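Local coordinates for protein N-alpha-acetyltransferase 30 (Saccharomyces cerevisiae, PDB 6YGB) that catalyses the transfer of an acetyl group from acetyl-CoA to the N-terminal methionine of proteins that begin Met-Leu, Met-Ile or Met-Phe, as the catalytic subunit of the NatC complex, at residues K20-A25 and A85-Y90; G79-L84 and I102-M107; T119-S124 and D150-I155. One frame throughout, in Å; residues are numbered along the deposited sequence.

Overall arrangement
From the N terminus, helix 13-26 meets the end of strand 76-86 in interaction 1, closing a loop of 59 residues that holds helix 33-42, strands 47-52 and 61-72, and most of strand 76-86 itself. Interaction 2 starts on that strand, at 79-84, and closes a short loop of 17 residues to helix 95-109 within the beta-alpha-beta unit, so interactions 1 and 2 cross along the chain. They also touch, Ile-23 CD1 lying 3.6 Å from Met-83 SD. Interaction 3 follows in series, pairing strands 114-120 and 151-157 across 25 residues that include helix 124-131 and strand 136-141. Together they tie helices and neighbouring strands of one GNAT sheet around coenzyme A.

Interaction 1 of 3, residues K20-A25 and A85-Y90. With COA (coenzyme A), chain D.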
loop_
_atom_site.group_PDB
_atom_site.type_symbol
_atom_site.label_atom_id
_atom_site.label_comp_id
_atom_site.label_asym_id
_atom_site.label_seq_id
_atom_site.Cartn_x
_atom_site.Cartn_y
_atom_site.Cartn_z
ATOM N N LYS A 20 2.202 27.872 -13.302
ATOM C CA LYS A 20 1.658 27.510 -11.998
ATOM C C LYS A 20 0.138 27.570 -11.997
ATOM O O LYS A 20 -0.524 26.688 -11.443
ATOM C CB LYS A 20 2.228 28.434 -10.921
ATOM C CG LYS A 20 1.544 28.321 -9.572
ATOM C CD LYS A 20 2.260 29.158 -8.529
ATOM C CE LYS A 20 1.444 29.265 -7.250
ATOM N NZ LYS A 20 1.047 27.942 -6.694
ATOM N N LYS A 21 -0.433 28.602 -12.618
ATOM C CA LYS A 21 -1.886 28.697 -12.701
ATOM C C LYS A 21 -2.462 27.508 -13.453
ATOM O O LYS A 21 -3.462 26.919 -13.032
ATOM C CB LYS A 21 -2.289 30.002 -13.387
ATOM C CG LYS A 21 -3.787 30.236 -13.449
ATOM C CD LYS A 21 -4.304 30.756 -12.118
ATOM C CE LYS A 21 -5.821 30.803 -12.083
ATOM N NZ LYS A 21 -6.324 31.361 -10.794
ATOM N N LEU A 22 -1.829 27.132 -14.562
ATOM C CA LEU A 22 -2.350 26.063 -15.403
ATOM C C LEU A 22 -2.259 24.702 -14.715
ATOM O O LEU A 22 -3.178 23.884 -14.832
ATOM C CB LEU A 22 -1.599 26.055 -16.733
ATOM C CG LEU A 22 -1.942 24.963 -17.742
ATOM C CD1 LEU A 22 -3.404 25.049 -18.142
ATOM C CD2 LEU A 22 -1.035 25.081 -18.959
ATOM N N ILE A 23 -1.164 24.440 -13.993
ATOM C CA ILE A 23 -0.989 23.132 -13.364
ATOM C C ILE A 23 -1.866 23.000 -12.125
ATOM O O ILE A 23 -2.404 21.922 -11.841
ATOM C CB ILE A 23 0.494 22.894 -13.028
ATOM C CG1 ILE A 23 1.301 22.687 -14.302
ATOM C CG2 ILE A 23 0.670 21.687 -12.119
ATOM C CD1 ILE A 23 2.784 22.591 -14.060
ATOM N N ASP A 24 -2.027 24.091 -11.367
ATOM C CA ASP A 24 -2.741 24.020 -10.094
ATOM C C ASP A 24 -4.224 23.718 -10.272
ATOM O O ASP A 24 -4.856 23.184 -9.353
ATOM C CB ASP A 24 -2.569 25.325 -9.316
ATOM C CG ASP A 24 -1.233 25.408 -8.599
ATOM O OD1 ASP A 24 -0.623 24.349 -8.340
ATOM O OD2 ASP A 24 -0.802 26.536 -8.276
ATOM N N ALA A 25 -4.799 24.047 -11.429
ATOM C CA ALA A 25 -6.239 23.878 -11.604
ATOM C C ALA A 25 -6.650 22.413 -11.521
ATOM O O ALA A 25 -7.703 22.086 -10.963
ATOM C CB ALA A 25 -6.677 24.485 -12.934
ATOM N N ALA A 85 0.038 19.326 -17.853
ATOM C CA ALA A 85 -1.286 19.931 -17.860
ATOM C C ALA A 85 -1.585 20.520 -19.231
ATOM O O ALA A 85 -0.715 21.125 -19.860
ATOM C CB ALA A 85 -1.410 21.017 -16.785
ATOM N N VAL A 86 -2.824 20.345 -19.680
ATOM C CA VAL A 86 -3.321 20.956 -20.907
ATOM C C VAL A 86 -4.648 21.621 -20.581
ATOM O O VAL A 86 -5.487 21.028 -19.895
ATOM C CB VAL A 86 -3.484 19.927 -22.045
ATOM C CG1 VAL A 86 -4.344 20.489 -23.168
ATOM C CG2 VAL A 86 -2.126 19.518 -22.587
ATOM N N GLU A 87 -4.828 22.853 -21.054
ATOM C CA GLU A 87 -6.036 23.608 -20.749
ATOM C C GLU A 87 -7.269 22.864 -21.247
ATOM O O GLU A 87 -7.233 22.162 -22.261
ATOM C CB GLU A 87 -5.965 25.001 -21.374
ATOM C CG GLU A 87 -7.024 25.966 -20.867
ATOM C CD GLU A 87 -6.476 27.362 -20.624
ATOM O OE1 GLU A 87 -5.239 27.536 -20.674
ATOM O OE2 GLU A 87 -7.283 28.285 -20.383
ATOM N N SER A 88 -8.373 23.031 -20.514
ATOM C CA SER A 88 -9.577 22.246 -20.773
ATOM C C SER A 88 -10.120 22.488 -22.177
ATOM O O SER A 88 -10.654 21.571 -22.810
ATOM C CB SER A 88 -10.643 22.573 -19.728
ATOM O OG SER A 88 -10.957 23.953 -19.744
ATOM N N THR A 89 -10.003 23.718 -22.676
ATOM C CA THR A 89 -10.509 24.018 -24.012
ATOM C C THR A 89 -9.670 23.355 -25.098
ATOM O O THR A 89 -10.174 23.109 -26.200
ATOM C CB THR A 89 -10.557 25.532 -24.233
ATOM O OG1 THR A 89 -9.354 26.127 -23.726
ATOM C CG2 THR A 89 -11.752 26.137 -23.521
ATOM N N TYR A 90 -8.406 23.050 -24.812
ATOM C CA TYR A 90 -7.483 22.543 -25.820
ATOM C C TYR A 90 -7.249 21.040 -25.725
ATOM O O TYR A 90 -6.355 20.523 -26.400
ATOM C CB TYR A 90 -6.150 23.287 -25.731
ATOM C CG TYR A 90 -6.224 24.712 -26.227
ATOM C CD1 TYR A 90 -6.745 25.721 -25.426
ATOM C CD2 TYR A 90 -5.779 25.049 -27.498
ATOM C CE1 TYR A 90 -6.821 27.028 -25.879
ATOM C CE2 TYR A 90 -5.849 26.352 -27.959
ATOM C CZ TYR A 90 -6.368 27.337 -27.145
ATOM O OH TYR A 90 -6.435 28.633 -27.603
HETATM N N1A COA D . -9.196 8.621 -22.957
HETATM C C2A COA D . -8.249 7.694 -23.246
HETATM N N3A COA D . -7.039 8.085 -23.756
HETATM C C4A COA D . -6.786 9.382 -23.977
HETATM C C5A COA D . -7.721 10.301 -23.693
HETATM C C6A COA D . -8.944 9.898 -23.174
HETATM N N6A COA D . -10.250 10.434 -22.708
HETATM N N7A COA D . -7.237 11.522 -23.994
HETATM C C8A COA D . -5.994 11.374 -24.468
HETATM N N9A COA D . -5.732 10.065 -24.454
HETATM C C1B COA D . -4.728 9.272 -24.773
HETATM C C2B COA D . -4.993 8.549 -26.098
HETATM O O2B COA D . -4.031 7.454 -26.246
HETATM C C3B COA D . -4.738 9.500 -26.994
HETATM O O3B COA D . -4.597 8.930 -28.316
HETATM P P3B COA D . -5.933 8.539 -29.174
HETATM O O7A COA D . -6.302 9.692 -30.089
HETATM O O8A COA D . -5.650 7.312 -30.006
HETATM O O9A COA D . -7.102 8.252 -28.264
HETATM C C4B COA D . -3.341 10.146 -26.431
HETATM O O4B COA D . -3.456 10.149 -25.121
HETATM C C5B COA D . -3.121 11.562 -26.942
HETATM O O5B COA D . -3.922 12.478 -26.164
HETATM P P1A COA D . -3.618 14.157 -26.200
HETATM O O1A COA D . -4.628 14.826 -27.125
HETATM O O2A COA D . -2.222 14.408 -26.685
HETATM O O3A COA D . -3.766 14.778 -24.670
HETATM P P2A COA D . -4.540 16.182 -24.236
HETATM O O4A COA D . -3.743 17.397 -24.680
HETATM O O5A COA D . -5.910 16.224 -24.862
HETATM O O6A COA D . -4.673 16.146 -22.576
HETATM C CBP COA D . -4.083 15.015 -20.452
HETATM C CCP COA D . -4.451 14.903 -21.976
HETATM C CDP COA D . -4.015 13.552 -19.852
HETATM C CEP COA D . -2.687 15.691 -20.280
HETATM C CAP COA D . -5.162 15.848 -19.714
HETATM O OAP COA D . -6.190 15.036 -19.324
HETATM C C9P COA D . -4.556 16.531 -18.489
HETATM O O9P COA D . -4.405 17.714 -18.490
HETATM N N8P COA D . -4.164 15.748 -17.322
HETATM C C7P COA D . -3.584 16.419 -16.152
HETATM C C6P COA D . -3.354 15.416 -15.004
HETATM C C5P COA D . -2.607 14.202 -15.501
HETATM O O5P COA D . -3.206 13.324 -16.009
HETATM N N4P COA D . -1.140 14.101 -15.345
HETATM C C3P COA D . -0.410 12.887 -15.844
HETATM C C2P COA D . 0.541 12.319 -14.753
HETATM S S1P COA D . 2.275 12.859 -15.031
#
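The coenzyme A site of the GNAT fold borders this contact, in which Leu-22 and Ile-23 of helix 13-26 pack on Ala-85 near the end of strand 76-86. Ala-85 suits the place because its single methyl lets the helix come close: the CA atoms of Ile-23 and Ala-85 are 5.5 Å apart. From the helix, Ile-23 CG1 reaches Ala-85 CB at 4.0 Å, while Leu-22 CG meets the same methyl at 4.1 Å. Leu-22 has CG anti to its backbone N (chi1 177°), which extends the side chain toward the strand end. One branch, CD1, then lies 3.9 Å from Glu-87 N, and the other, CD2, rests near Ala-85 O. Glu-87 flanks this leucine at the partly exposed margin with its CB and OE1, both making only van der Waals contact with CD1. Val-86 points from the strand's other face, toward the cofactor; its backbone N gives a hydrogen bond of 3.3 Å to O9P of coenzyme A, and its methyls pack against O4A, the nearer being CG2 at 3.4 Å. Beyond the strand, the cofactor accepts bonds from the backbone N atoms of Gly-92, Gly-94, Ala-96 and Lys-97. Helix 13-26 also touches Cys-64 of strand 61-72 and Tyr-36 of helix 33-42, whereas Val-86 faces the start of helix 95-109.

Interaction 2 of 3, residues G79-L84 and I102-M107. With COA (coenzyme A), chain D.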
loop_
_atom_site.group_PDB
_atom_site.type_symbol
_atom_site.label_atom_id
_atom_site.label_comp_id
_atom_site.label_asym_id
_atom_site.label_seq_id
_atom_site.Cartn_x
_atom_site.Cartn_y
_atom_site.Cartn_z
ATOM N N GLY A 79 15.300 10.156 -16.004
ATOM C CA GLY A 79 14.420 11.273 -16.264
ATOM C C GLY A 79 13.102 11.091 -15.539
ATOM O O GLY A 79 12.638 9.973 -15.323
ATOM N N TYR A 80 12.501 12.211 -15.146
ATOM C CA TYR A 80 11.283 12.185 -14.344
ATOM C C TYR A 80 10.308 13.241 -14.838
ATOM O O TYR A 80 10.684 14.404 -15.006
ATOM C CB TYR A 80 11.595 12.413 -12.859
ATOM C CG TYR A 80 10.368 12.436 -11.978
ATOM C CD1 TYR A 80 9.659 11.273 -11.716
ATOM C CD2 TYR A 80 9.924 13.617 -11.399
ATOM C CE1 TYR A 80 8.535 11.286 -10.909
ATOM C CE2 TYR A 80 8.802 13.640 -10.589
ATOM C CZ TYR A 80 8.111 12.472 -10.352
ATOM O OH TYR A 80 6.993 12.484 -9.551
ATOM N N ILE A 81 9.062 12.832 -15.067
ATOM C CA ILE A 81 7.993 13.737 -15.470
ATOM C C ILE A 81 7.135 13.997 -14.243
ATOM O O ILE A 81 6.416 13.106 -13.780
ATOM C CB ILE A 81 7.165 13.157 -16.622
ATOM C CG1 ILE A 81 8.066 12.858 -17.819
ATOM C CG2 ILE A 81 6.072 14.130 -17.038
ATOM C CD1 ILE A 81 7.345 12.238 -18.992
ATOM N N GLY A 82 7.209 15.214 -13.709
ATOM C CA GLY A 82 6.490 15.550 -12.497
ATOM C C GLY A 82 5.150 16.221 -12.721
ATOM O O GLY A 82 4.223 16.043 -11.925
ATOM N N MET A 83 5.027 16.990 -13.801
ATOM C CA MET A 83 3.833 17.787 -14.042
ATOM C C MET A 83 3.482 17.789 -15.523
ATOM O O MET A 83 4.360 17.959 -16.375
ATOM C CB MET A 83 4.033 19.223 -13.542
ATOM C CG MET A 83 3.971 19.364 -12.030
ATOM S SD MET A 83 4.615 20.934 -11.414
ATOM C CE MET A 83 6.295 20.470 -11.036
ATOM N N LEU A 84 2.196 17.602 -15.820
ATOM C CA LEU A 84 1.690 17.667 -17.188
ATOM C C LEU A 84 0.277 18.227 -17.139
ATOM O O LEU A 84 -0.588 17.663 -16.462
ATOM C CB LEU A 84 1.696 16.292 -17.852
ATOM C CG LEU A 84 1.059 16.224 -19.243
ATOM C CD1 LEU A 84 1.803 17.127 -20.219
ATOM C CD2 LEU A 84 1.023 14.787 -19.753
ATOM N N ILE A 102 8.394 15.935 -26.866
ATOM C CA ILE A 102 9.501 16.886 -26.904
ATOM C C ILE A 102 10.320 16.817 -25.621
ATOM O O ILE A 102 11.549 16.963 -25.655
ATOM C CB ILE A 102 8.992 18.316 -27.192
ATOM C CG1 ILE A 102 10.148 19.315 -27.203
ATOM C CG2 ILE A 102 7.960 18.767 -26.178
ATOM C CD1 ILE A 102 9.739 20.695 -27.652
ATOM N N ALA A 103 9.679 16.552 -24.481
ATOM C CA ALA A 103 10.422 16.453 -23.227
ATOM C C ALA A 103 11.283 15.195 -23.191
ATOM O O ALA A 103 12.463 15.250 -22.826
ATOM C CB ALA A 103 9.464 16.480 -22.036
ATOM N N ILE A 104 10.704 14.046 -23.555
ATOM C CA ILE A 104 11.467 12.800 -23.574
ATOM C C ILE A 104 12.607 12.894 -24.577
ATOM O O ILE A 104 13.720 12.415 -24.325
ATOM C CB ILE A 104 10.542 11.609 -23.884
ATOM C CG1 ILE A 104 9.560 11.381 -22.740
ATOM C CG2 ILE A 104 11.356 10.351 -24.131
ATOM C CD1 ILE A 104 8.648 10.201 -22.969
ATOM N N ASP A 105 12.351 13.516 -25.727
ATOM C CA ASP A 105 13.411 13.717 -26.704
ATOM C C ASP A 105 14.550 14.539 -26.113
ATOM O O ASP A 105 15.725 14.274 -26.391
ATOM C CB ASP A 105 12.842 14.386 -27.953
ATOM C CG ASP A 105 13.875 14.565 -29.037
ATOM O OD1 ASP A 105 14.717 15.477 -28.909
ATOM O OD2 ASP A 105 13.853 13.789 -30.015
ATOM N N LYS A 106 14.222 15.530 -25.279
ATOM C CA LYS A 106 15.253 16.357 -24.658
ATOM C C LYS A 106 16.054 15.562 -23.635
ATOM O O LYS A 106 17.287 15.641 -23.603
ATOM C CB LYS A 106 14.617 17.586 -24.007
ATOM C CG LYS A 106 15.584 18.451 -23.211
ATOM C CD LYS A 106 16.677 19.020 -24.103
ATOM C CE LYS A 106 17.694 19.825 -23.306
ATOM N NZ LYS A 106 18.742 20.415 -24.184
ATOM N N MET A 107 15.372 14.786 -22.794
ATOM C CA MET A 107 16.067 13.967 -21.808
ATOM C C MET A 107 16.902 12.874 -22.469
ATOM O O MET A 107 17.970 12.525 -21.955
ATOM C CB MET A 107 15.056 13.386 -20.816
ATOM C CG MET A 107 14.391 14.464 -19.960
ATOM S SD MET A 107 13.320 13.856 -18.641
ATOM C CE MET A 107 11.771 13.680 -19.520
HETATM N N1A COA D . -9.196 8.621 -22.957
HETATM C C2A COA D . -8.249 7.694 -23.246
HETATM N N3A COA D . -7.039 8.085 -23.756
HETATM C C4A COA D . -6.786 9.382 -23.977
HETATM C C5A COA D . -7.721 10.301 -23.693
HETATM C C6A COA D . -8.944 9.898 -23.174
HETATM N N6A COA D . -10.250 10.434 -22.708
HETATM N N7A COA D . -7.237 11.522 -23.994
HETATM C C8A COA D . -5.994 11.374 -24.468
HETATM N N9A COA D . -5.732 10.065 -24.454
HETATM C C1B COA D . -4.728 9.272 -24.773
HETATM C C2B COA D . -4.993 8.549 -26.098
HETATM O O2B COA D . -4.031 7.454 -26.246
HETATM C C3B COA D . -4.738 9.500 -26.994
HETATM O O3B COA D . -4.597 8.930 -28.316
HETATM P P3B COA D . -5.933 8.539 -29.174
HETATM O O7A COA D . -6.302 9.692 -30.089
HETATM O O8A COA D . -5.650 7.312 -30.006
HETATM O O9A COA D . -7.102 8.252 -28.264
HETATM C C4B COA D . -3.341 10.146 -26.431
HETATM O O4B COA D . -3.456 10.149 -25.121
HETATM C C5B COA D . -3.121 11.562 -26.942
HETATM O O5B COA D . -3.922 12.478 -26.164
HETATM P P1A COA D . -3.618 14.157 -26.200
HETATM O O1A COA D . -4.628 14.826 -27.125
HETATM O O2A COA D . -2.222 14.408 -26.685
HETATM O O3A COA D . -3.766 14.778 -24.670
HETATM P P2A COA D . -4.540 16.182 -24.236
HETATM O O4A COA D . -3.743 17.397 -24.680
HETATM O O5A COA D . -5.910 16.224 -24.862
HETATM O O6A COA D . -4.673 16.146 -22.576
HETATM C CBP COA D . -4.083 15.015 -20.452
HETATM C CCP COA D . -4.451 14.903 -21.976
HETATM C CDP COA D . -4.015 13.552 -19.852
HETATM C CEP COA D . -2.687 15.691 -20.280
HETATM C CAP COA D . -5.162 15.848 -19.714
HETATM O OAP COA D . -6.190 15.036 -19.324
HETATM C C9P COA D . -4.556 16.531 -18.489
HETATM O O9P COA D . -4.405 17.714 -18.490
HETATM N N8P COA D . -4.164 15.748 -17.322
HETATM C C7P COA D . -3.584 16.419 -16.152
HETATM C C6P COA D . -3.354 15.416 -15.004
HETATM C C5P COA D . -2.607 14.202 -15.501
HETATM O O5P COA D . -3.206 13.324 -16.009
HETATM N N4P COA D . -1.140 14.101 -15.345
HETATM C C3P COA D . -0.410 12.887 -15.844
HETATM C C2P COA D . 0.541 12.319 -14.753
HETATM S S1P COA D . 2.275 12.859 -15.031
#
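Met-107 lays its thioether over the backbone of Gly-79, with SD 3.7 Å from Gly-79 CA and 3.9 Å from Tyr-80 N. The pair belongs to the beta-alpha-beta crossover of the GNAT fold, in which strand 76-86 leads through helix 95-109 to the parallel neighbour strand 114-120. Strand and helix run roughly antiparallel, at 154°, with 9.6 Å between the axes of the two segments. Glycine, having no side chain, leaves its CA accessible to the large sulfur, and the nearest CA atoms across the contact are those of Gly-79 and Met-107. An unbranched, flexible methionine fits such a place well. Its chain runs extended through chi2 and then bends at chi3 (-87°), which swings the methyl along the strand to Ile-81. There the two side chains cross obliquely, CE of Met-107 sitting 4.2 Å from CG1 of Ile-81. One turn back along the helix, Ile-104 CG1 receives the tip of the same isoleucine, CD1, at 4.4 Å. No hydrogen bond crosses this buried contact, and the side chains that meet are apolar, as befits a helix covering a sheet, with Ile-115 of strand 114-120 and Cys-67 of strand 61-72 extending the apolar surface around Met-107. Tyr-80 turns to the other face, where its hydroxyl is hydrogen-bonded to Glu-118. Farther along, a classic beta bulge sets Gly-82 and Met-83 together opposite the single residue Val-66, like that found in this strand of GNAT enzymes. Past the bulge the strand borders the pantetheine arm: Leu-84 CG packs on the CEP methyl of coenzyme A, and Leu-84 O lies 3.3 Å from its C7P.

Interaction 3 of 3, residues T119-S124 and D150-I155; sequences TEVENS and DAFKLI. With COA (coenzyme A), chain D.
Val-121 presses CG1 onto the face of the Phe-152 ring, a CH-pi contact 3.6 Å from the ring centroid and only 10° off the normal. The contact lies where the antiparallel pairing of strands 114-120 and 151-157 of the GNAT sheet runs out into a turn. Packing is tight here, with that methyl over the centre of the ring. A branched valine suits this spot, since one methyl covers the ring while the other lies against the backbone of Asp-150. Strand pairing comes from Thr-119 and Phe-152, a hydrogen-bonded pair, with Thr-119 N to Phe-152 O at 3.1 Å and Phe-152 N to Thr-119 O at 2.8 Å. Val-121 N adds a bond to Asp-150 O, approaching from above the carbonyl plane. On the face that carries Thr-119 and Phe-152, Thr-119 CG2 touches Leu-154 CD1 at 3.8 Å, backed by Leu-127 of helix 124-131.

The looser side is the type I turn from Glu-120 to Asn-123, where Glu-122 is exposed. Order there comes from polar groups: Glu-120 OE1 accepts from both Thr-119 OG1 and Asn-123 ND2. Asn-123 is the N-cap of helix 124-131, its OD1 taking a bond from Ala-126 N. Glu-120 OE1 lies in the plane of the Asn-123 amide (5° out of it), which probably helps fix the rotation of the group whose ND2 donates to O5P of coenzyme A at 2.7 Å.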
loop_
_atom_site.group_PDB
_atom_site.type_symbol
_atom_site.label_atom_id
_atom_site.label_comp_id
_atom_site.label_asym_id
_atom_site.label_seq_id
_atom_site.Cartn_x
_atom_site.Cartn_y
_atom_site.Cartn_z
ATOM N N THR A 119 1.263 7.820 -11.889
ATOM C CA THR A 119 -0.053 8.293 -12.288
ATOM C C THR A 119 -1.108 7.424 -11.621
ATOM O O THR A 119 -0.815 6.336 -11.117
ATOM C CB THR A 119 -0.214 8.280 -13.810
ATOM O OG1 THR A 119 -1.512 8.774 -14.152
ATOM C CG2 THR A 119 -0.057 6.879 -14.348
ATOM N N GLU A 120 -2.338 7.930 -11.620
ATOM C CA GLU A 120 -3.440 7.198 -11.015
ATOM C C GLU A 120 -3.781 5.968 -11.844
ATOM O O GLU A 120 -3.691 5.984 -13.074
ATOM C CB GLU A 120 -4.668 8.096 -10.884
ATOM C CG GLU A 120 -4.415 9.443 -10.221
ATOM C CD GLU A 120 -4.123 10.549 -11.222
ATOM O OE1 GLU A 120 -3.441 10.282 -12.232
ATOM O OE2 GLU A 120 -4.584 11.686 -11.004
ATOM N N VAL A 121 -4.178 4.892 -11.161
ATOM C CA VAL A 121 -4.620 3.701 -11.873
ATOM C C VAL A 121 -5.918 3.958 -12.622
ATOM O O VAL A 121 -6.221 3.245 -13.585
ATOM C CB VAL A 121 -4.787 2.507 -10.915
ATOM C CG1 VAL A 121 -3.456 2.165 -10.249
ATOM C CG2 VAL A 121 -5.851 2.801 -9.873
ATOM N N GLU A 122 -6.694 4.962 -12.208
ATOM C CA GLU A 122 -7.951 5.303 -12.862
ATOM C C GLU A 122 -7.784 6.344 -13.963
ATOM O O GLU A 122 -8.763 6.667 -14.640
ATOM C CB GLU A 122 -8.967 5.813 -11.830
ATOM C CG GLU A 122 -9.042 4.997 -10.543
ATOM C CD GLU A 122 -9.540 3.576 -10.759
ATOM O OE1 GLU A 122 -10.126 3.297 -11.828
ATOM O OE2 GLU A 122 -9.344 2.738 -9.850
ATOM N N ASN A 123 -6.579 6.877 -14.153
ATOM C CA ASN A 123 -6.320 7.877 -15.188
ATOM C C ASN A 123 -6.077 7.147 -16.506
ATOM O O ASN A 123 -4.945 6.952 -16.953
ATOM C CB ASN A 123 -5.135 8.755 -14.803
ATOM C CG ASN A 123 -5.070 10.035 -15.615
ATOM O OD1 ASN A 123 -5.624 10.118 -16.708
ATOM N ND2 ASN A 123 -4.384 11.039 -15.081
ATOM N N SER A 124 -7.180 6.736 -17.136
ATOM C CA SER A 124 -7.107 6.003 -18.397
ATOM C C SER A 124 -6.430 6.829 -19.481
ATOM O O SER A 124 -5.671 6.297 -20.297
ATOM C CB SER A 124 -8.514 5.603 -18.848
ATOM O OG SER A 124 -9.236 4.985 -17.796
ATOM N N ASP A 150 -5.092 4.006 -6.036
ATOM C CA ASP A 150 -3.715 3.561 -6.161
ATOM C C ASP A 150 -3.008 4.289 -7.299
ATOM O O ASP A 150 -3.610 5.021 -8.087
ATOM C CB ASP A 150 -3.648 2.052 -6.408
ATOM C CG ASP A 150 -4.224 1.242 -5.270
ATOM O OD1 ASP A 150 -4.587 1.835 -4.233
ATOM O OD2 ASP A 150 -4.318 0.000 -5.411
ATOM N N ALA A 151 -1.706 4.059 -7.388
ATOM C CA ALA A 151 -0.891 4.605 -8.456
ATOM C C ALA A 151 -0.202 3.481 -9.202
ATOM O O ALA A 151 0.002 2.393 -8.661
ATOM C CB ALA A 151 0.170 5.569 -7.924
ATOM N N PHE A 152 0.133 3.755 -10.453
ATOM C CA PHE A 152 1.066 2.940 -11.211
ATOM C C PHE A 152 2.353 3.727 -11.369
ATOM O O PHE A 152 2.326 4.947 -11.560
ATOM C CB PHE A 152 0.524 2.577 -12.595
ATOM C CG PHE A 152 -0.465 1.455 -12.592
ATOM C CD1 PHE A 152 -0.238 0.310 -11.848
ATOM C CD2 PHE A 152 -1.622 1.541 -13.346
ATOM C CE1 PHE A 152 -1.149 -0.727 -11.850
ATOM C CE2 PHE A 152 -2.538 0.506 -13.354
ATOM C CZ PHE A 152 -2.303 -0.628 -12.603
ATOM N N LYS A 153 3.472 3.028 -11.269
ATOM C CA LYS A 153 4.775 3.583 -11.589
ATOM C C LYS A 153 5.117 3.122 -12.997
ATOM O O LYS A 153 5.151 1.914 -13.265
ATOM C CB LYS A 153 5.822 3.116 -10.581
ATOM C CG LYS A 153 7.200 3.747 -10.726
ATOM C CD LYS A 153 8.114 3.268 -9.608
ATOM C CE LYS A 153 9.396 4.072 -9.554
ATOM N NZ LYS A 153 10.150 3.808 -8.301
ATOM N N LEU A 154 5.336 4.076 -13.897
ATOM C CA LEU A 154 5.599 3.801 -15.303
ATOM C C LEU A 154 7.048 4.136 -15.630
ATOM O O LEU A 154 7.540 5.207 -15.252
ATOM C CB LEU A 154 4.656 4.608 -16.201
ATOM C CG LEU A 154 3.159 4.437 -15.945
ATOM C CD1 LEU A 154 2.312 5.263 -16.916
ATOM C CD2 LEU A 154 2.787 2.974 -16.026
ATOM N N ILE A 155 7.722 3.232 -16.341
ATOM C CA ILE A 155 9.110 3.428 -16.738
ATOM C C ILE A 155 9.250 3.131 -18.223
ATOM O O ILE A 155 8.695 2.150 -18.725
ATOM C CB ILE A 155 10.068 2.563 -15.899
ATOM C CG1 ILE A 155 10.182 3.153 -14.496
ATOM C CG2 ILE A 155 11.456 2.504 -16.533
ATOM C CD1 ILE A 155 10.314 2.126 -13.418
HETATM N N1A COA D . -9.196 8.621 -22.957
HETATM C C2A COA D . -8.249 7.694 -23.246
HETATM N N3A COA D . -7.039 8.085 -23.756
HETATM C C4A COA D . -6.786 9.382 -23.977
HETATM C C5A COA D . -7.721 10.301 -23.693
HETATM C C6A COA D . -8.944 9.898 -23.174
HETATM N N6A COA D . -10.250 10.434 -22.708
HETATM N N7A COA D . -7.237 11.522 -23.994
HETATM C C8A COA D . -5.994 11.374 -24.468
HETATM N N9A COA D . -5.732 10.065 -24.454
HETATM C C1B COA D . -4.728 9.272 -24.773
HETATM C C2B COA D . -4.993 8.549 -26.098
HETATM O O2B COA D . -4.031 7.454 -26.246
HETATM C C3B COA D . -4.738 9.500 -26.994
HETATM O O3B COA D . -4.597 8.930 -28.316
HETATM P P3B COA D . -5.933 8.539 -29.174
HETATM O O7A COA D . -6.302 9.692 -30.089
HETATM O O8A COA D . -5.650 7.312 -30.006
HETATM O O9A COA D . -7.102 8.252 -28.264
HETATM C C4B COA D . -3.341 10.146 -26.431
HETATM O O4B COA D . -3.456 10.149 -25.121
HETATM C C5B COA D . -3.121 11.562 -26.942
HETATM O O5B COA D . -3.922 12.478 -26.164
HETATM P P1A COA D . -3.618 14.157 -26.200
HETATM O O1A COA D . -4.628 14.826 -27.125
HETATM O O2A COA D . -2.222 14.408 -26.685
HETATM O O3A COA D . -3.766 14.778 -24.670
HETATM P P2A COA D . -4.540 16.182 -24.236
HETATM O O4A COA D . -3.743 17.397 -24.680
HETATM O O5A COA D . -5.910 16.224 -24.862
HETATM O O6A COA D . -4.673 16.146 -22.576
HETATM C CBP COA D . -4.083 15.015 -20.452
HETATM C CCP COA D . -4.451 14.903 -21.976
HETATM C CDP COA D . -4.015 13.552 -19.852
HETATM C CEP COA D . -2.687 15.691 -20.280
HETATM C CAP COA D . -5.162 15.848 -19.714
HETATM O OAP COA D . -6.190 15.036 -19.324
HETATM C C9P COA D . -4.556 16.531 -18.489
HETATM O O9P COA D . -4.405 17.714 -18.490
HETATM N N8P COA D . -4.164 15.748 -17.322
HETATM C C7P COA D . -3.584 16.419 -16.152
HETATM C C6P COA D . -3.354 15.416 -15.004
HETATM C C5P COA D . -2.607 14.202 -15.501
HETATM O O5P COA D . -3.206 13.324 -16.009
HETATM N N4P COA D . -1.140 14.101 -15.345
HETATM C C3P COA D . -0.410 12.887 -15.844
HETATM C C2P COA D . 0.541 12.319 -14.753
HETATM S S1P COA D . 2.275 12.859 -15.031
#